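Uncharacterized protein MG376 homolog (Mycoplasma pneumoniae, PDB 2HQL) probably binds single-stranded DNA through a small OB-fold domain, its detailed cellular role being uncharacterised. Local coordinates at residues F29-K34 against Y58-H63. Sequence-based numbering, arbitrary orientation.
Sequences FLVTIK and YELEKH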
ATOM      1  N   PHE A  29      -1.695   3.147 -17.910  1.00 18.78           N
ATOM      2  CA  PHE A  29      -2.648   2.044 -18.008  1.00 19.26           C
ATOM      3  C   PHE A  29      -2.971   1.575 -16.600  1.00 19.59           C
ATOM      4  O   PHE A  29      -2.068   1.243 -15.831  1.00 19.57           O
ATOM      5  CB  PHE A  29      -2.045   0.883 -18.800  1.00 18.52           C
ATOM      6  CG  PHE A  29      -3.022  -0.209 -19.123  1.00 15.70           C
ATOM      7  CD1 PHE A  29      -4.127   0.049 -19.930  1.00 13.85           C
ATOM      8  CD2 PHE A  29      -2.822  -1.504 -18.647  1.00 15.83           C
ATOM      9  CE1 PHE A  29      -5.020  -0.959 -20.267  1.00 13.44           C
ATOM     10  CE2 PHE A  29      -3.718  -2.538 -18.978  1.00 16.29           C
ATOM     11  CZ  PHE A  29      -4.819  -2.262 -19.792  1.00 15.05           C
ATOM     12  N   LEU A  30      -4.256   1.543 -16.268  1.00 20.07           N
ATOM     13  CA  LEU A  30      -4.670   1.128 -14.944  1.00 20.64           C
ATOM     14  C   LEU A  30      -5.326  -0.223 -14.897  1.00 19.34           C
ATOM     15  O   LEU A  30      -6.246  -0.518 -15.662  1.00 16.95           O
ATOM     16  CB  LEU A  30      -5.610   2.158 -14.317  1.00 23.20           C
ATOM     17  CG  LEU A  30      -4.938   3.419 -13.769  1.00 26.58           C
ATOM     18  CD1 LEU A  30      -4.533   4.361 -14.911  1.00 25.90           C
ATOM     19  CD2 LEU A  30      -5.913   4.101 -12.811  1.00 26.27           C
ATOM     20  N   VAL A  31      -4.838  -1.027 -13.961  1.00 18.55           N
ATOM     21  CA  VAL A  31      -5.335  -2.371 -13.734  1.00 19.55           C
ATOM     22  C   VAL A  31      -5.853  -2.494 -12.292  1.00 19.02           C
ATOM     23  O   VAL A  31      -5.330  -1.868 -11.370  1.00 17.37           O
ATOM     24  CB  VAL A  31      -4.212  -3.421 -13.995  1.00 18.62           C
ATOM     25  CG1 VAL A  31      -4.703  -4.836 -13.639  1.00 16.74           C
ATOM     26  CG2 VAL A  31      -3.779  -3.357 -15.461  1.00 16.19           C
ATOM     27  N   THR A  32      -6.911  -3.276 -12.114  1.00 19.28           N
ATOM     28  CA  THR A  32      -7.473  -3.502 -10.794  1.00 18.07           C
ATOM     29  C   THR A  32      -7.347  -4.980 -10.472  1.00 18.25           C
ATOM     30  O   THR A  32      -7.860  -5.842 -11.198  1.00 16.33           O
ATOM     31  CB  THR A  32      -8.930  -3.070 -10.714  1.00 18.38           C
ATOM     32  OG1 THR A  32      -8.991  -1.642 -10.794  1.00 19.40           O
ATOM     33  CG2 THR A  32      -9.541  -3.514  -9.389  1.00 20.38           C
ATOM     34  N   ILE A  33      -6.656  -5.239  -9.364  1.00 18.52           N
ATOM     35  CA  ILE A  33      -6.338  -6.577  -8.881  1.00 18.72           C
ATOM     36  C   ILE A  33      -7.126  -6.997  -7.637  1.00 18.53           C
ATOM     37  O   ILE A  33      -7.491  -6.174  -6.806  1.00 17.54           O
ATOM     38  CB  ILE A  33      -4.824  -6.650  -8.540  1.00 19.12           C
ATOM     39  CG1 ILE A  33      -3.989  -6.120  -9.705  1.00 20.87           C
ATOM     40  CG2 ILE A  33      -4.422  -8.045  -8.216  1.00 23.51           C
ATOM     41  CD1 ILE A  33      -4.192  -6.826 -11.015  1.00 19.86           C
ATOM     42  N   LYS A  34      -7.364  -8.299  -7.525  1.00 20.67           N
ATOM     43  CA  LYS A  34      -8.066  -8.889  -6.390  1.00 20.26           C
ATOM     44  C   LYS A  34      -7.111  -9.845  -5.682  1.00 20.42           C
ATOM     45  O   LYS A  34      -6.409 -10.628  -6.324  1.00 20.43           O
ATOM     46  CB  LYS A  34      -9.283  -9.694  -6.858  1.00 22.61           C
ATOM     47  CG  LYS A  34      -9.878 -10.597  -5.766  1.00 25.51           C
ATOM     48  CD  LYS A  34     -10.961 -11.557  -6.285  1.00 28.10           C
ATOM     49  CE  LYS A  34     -10.392 -12.644  -7.201  1.00 29.94           C
ATOM     50  NZ  LYS A  34     -11.448 -13.599  -7.684  1.00 31.27           N
ATOM     51  N   TYR A  58       2.408  -0.612 -21.654  1.00 23.53           N
ATOM     52  CA  TYR A  58       2.131  -1.502 -22.767  1.00 24.45           C
ATOM     53  C   TYR A  58       2.462  -2.954 -22.449  1.00 24.78           C
ATOM     54  O   TYR A  58       1.880  -3.870 -23.037  1.00 25.65           O
ATOM     55  CB  TYR A  58       2.899  -1.021 -23.984  1.00 23.98           C
ATOM     56  CG  TYR A  58       2.260   0.190 -24.596  1.00 23.30           C
ATOM     57  CD1 TYR A  58       1.101   0.066 -25.366  1.00 25.00           C
ATOM     58  CD2 TYR A  58       2.790   1.461 -24.395  1.00 23.31           C
ATOM     59  CE1 TYR A  58       0.487   1.178 -25.927  1.00 24.74           C
ATOM     60  CE2 TYR A  58       2.181   2.584 -24.948  1.00 25.16           C
ATOM     61  CZ  TYR A  58       1.029   2.435 -25.716  1.00 24.33           C
ATOM     62  OH  TYR A  58       0.425   3.537 -26.288  1.00 22.93           O
ATOM     63  N   GLU A  59       3.403  -3.155 -21.527  1.00 24.78           N
ATOM     64  CA  GLU A  59       3.766  -4.493 -21.074  1.00 25.26           C
ATOM     65  C   GLU A  59       2.596  -4.976 -20.219  1.00 25.13           C
ATOM     66  O   GLU A  59       2.157  -6.124 -20.312  1.00 24.45           O
ATOM     67  CB  GLU A  59       5.006  -4.452 -20.188  1.00 25.64           C
ATOM     68  CG  GLU A  59       6.287  -4.039 -20.869  1.00 30.62           C
ATOM     69  CD  GLU A  59       7.440  -3.930 -19.886  1.00 33.05           C
ATOM     70  OE1 GLU A  59       7.682  -4.917 -19.147  1.00 35.25           O
ATOM     71  OE2 GLU A  59       8.101  -2.862 -19.847  1.00 34.07           O
ATOM     72  N   LEU A  60       2.098  -4.069 -19.383  1.00 25.52           N
ATOM     73  CA  LEU A  60       0.988  -4.358 -18.488  1.00 25.55           C
ATOM     74  C   LEU A  60      -0.252  -4.791 -19.272  1.00 25.99           C
ATOM     75  O   LEU A  60      -0.861  -5.827 -18.976  1.00 26.42           O
ATOM     76  CB  LEU A  60       0.693  -3.118 -17.626  1.00 26.03           C
ATOM     77  CG  LEU A  60      -0.308  -3.225 -16.464  1.00 25.89           C
ATOM     78  CD1 LEU A  60      -0.011  -4.477 -15.635  1.00 24.94           C
ATOM     79  CD2 LEU A  60      -0.228  -1.958 -15.598  1.00 24.04           C
ATOM     80  N   GLU A  61      -0.619  -4.002 -20.279  1.00 26.03           N
ATOM     81  CA  GLU A  61      -1.781  -4.310 -21.106  1.00 25.19           C
ATOM     82  C   GLU A  61      -1.622  -5.659 -21.810  1.00 24.99           C
ATOM     83  O   GLU A  61      -2.597  -6.382 -22.006  1.00 24.45           O
ATOM     84  CB  GLU A  61      -1.993  -3.194 -22.126  1.00 25.25           C
ATOM     85  CG  GLU A  61      -3.020  -3.519 -23.179  1.00 28.37           C
ATOM     86  CD  GLU A  61      -3.215  -2.390 -24.157  1.00 28.84           C
ATOM     87  OE1 GLU A  61      -2.208  -1.895 -24.711  1.00 29.85           O
ATOM     88  OE2 GLU A  61      -4.377  -1.998 -24.367  1.00 30.33           O
ATOM     89  N   LYS A  62      -0.389  -5.994 -22.187  1.00 25.00           N
ATOM     90  CA  LYS A  62      -0.111  -7.263 -22.842  1.00 26.25           C
ATOM     91  C   LYS A  62      -0.175  -8.409 -21.826  1.00 26.19           C
ATOM     92  O   LYS A  62      -0.840  -9.419 -22.061  1.00 25.89           O
ATOM     93  CB  LYS A  62       1.262  -7.210 -23.518  1.00 26.73           C
ATOM     94  CG  LYS A  62       1.279  -6.277 -24.722  1.00 28.58           C
ATOM     95  CD  LYS A  62       2.652  -6.167 -25.379  1.00 28.19           C
ATOM     96  CE  LYS A  62       2.547  -5.402 -26.691  1.00 25.26           C
ATOM     97  NZ  LYS A  62       3.870  -5.089 -27.277  1.00 25.88           N
ATOM     98  N   HIS A  63       0.513  -8.247 -20.699  1.00 25.86           N
ATOM     99  CA  HIS A  63       0.497  -9.257 -19.645  1.00 25.31           C
ATOM    100  C   HIS A  63      -0.956  -9.440 -19.247  1.00 24.66           C
ATOM    101  O   HIS A  63      -1.356 -10.496 -18.771  1.00 26.82           O
ATOM    102  CB  HIS A  63       1.301  -8.779 -18.435  1.00 24.89           C
ATOM    103  CG  HIS A  63       1.242  -9.705 -17.258  1.00 23.06           C
ATOM    104  ND1 HIS A  63       0.060 -10.118 -16.697  1.00 23.26           N
ATOM    105  CD2 HIS A  63       2.231 -10.288 -16.535  1.00 23.18           C
ATOM    106  CE1 HIS A  63       0.315 -10.920 -15.674  1.00 23.15           C
ATOM    107  NE2 HIS A  63       1.623 -11.037 -15.557  1.00 22.81           N
TER
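Leu60 reaches from the helix onto the strand, where it meets Phe29 and Val31. Leu60 CB lies 4.0 Å from CD2 of the Phe29 ring. With CG anti to the backbone N (chi1 -172°), the branch point is put between the edge of the Phe29 ring and the Val31 CG2 methyl. Leu60 CG is 3.7 Å from Phe29 CD2, at the edge of the ring and in its plane. The same Leu60 CG is 3.6 Å from Val31 CG2. Beyond it the methyls part: CD1 meets only Val31 CG2 across the contact, while CD2 meets CG2 as well and also approaches the carbonyl oxygen of Phe29.

Glu61 takes a face of the Phe29 ring instead. Glu61 CB stands over the face, 3.8 Å from the centroid of the Phe29 ring and 19° off its normal, as a CH-pi contact. Phe29 CE2 is 3.4 Å from Glu61 CA, so the ring also rests on the helix backbone. Glu61 CG lies 4.0 Å from Phe29 CZ, and the carboxylate beyond it goes to Trp22, whose NE1 is hydrogen-bonded to OE2. The Trp22 ring itself meets Phe29 with the planes inclined.

Strand 28-39 lies between strands 9-22 and 42-53 in the sheet, and helix 54-64 follows 42-53 and leads to strand 69-81. A helix between the third and fourth strands is characteristic of OB folds. Here Leu60 also touches Ile93 and Ile96 of strand 86-96, so the helix packs on the hydrophobic interior.

No hydrogen bond joins the two segments, so their contact depends on the fit of apolar surfaces. Glu61 can lay its methylene on the aromatic face while the indole N-H of Trp22 satisfies OE2.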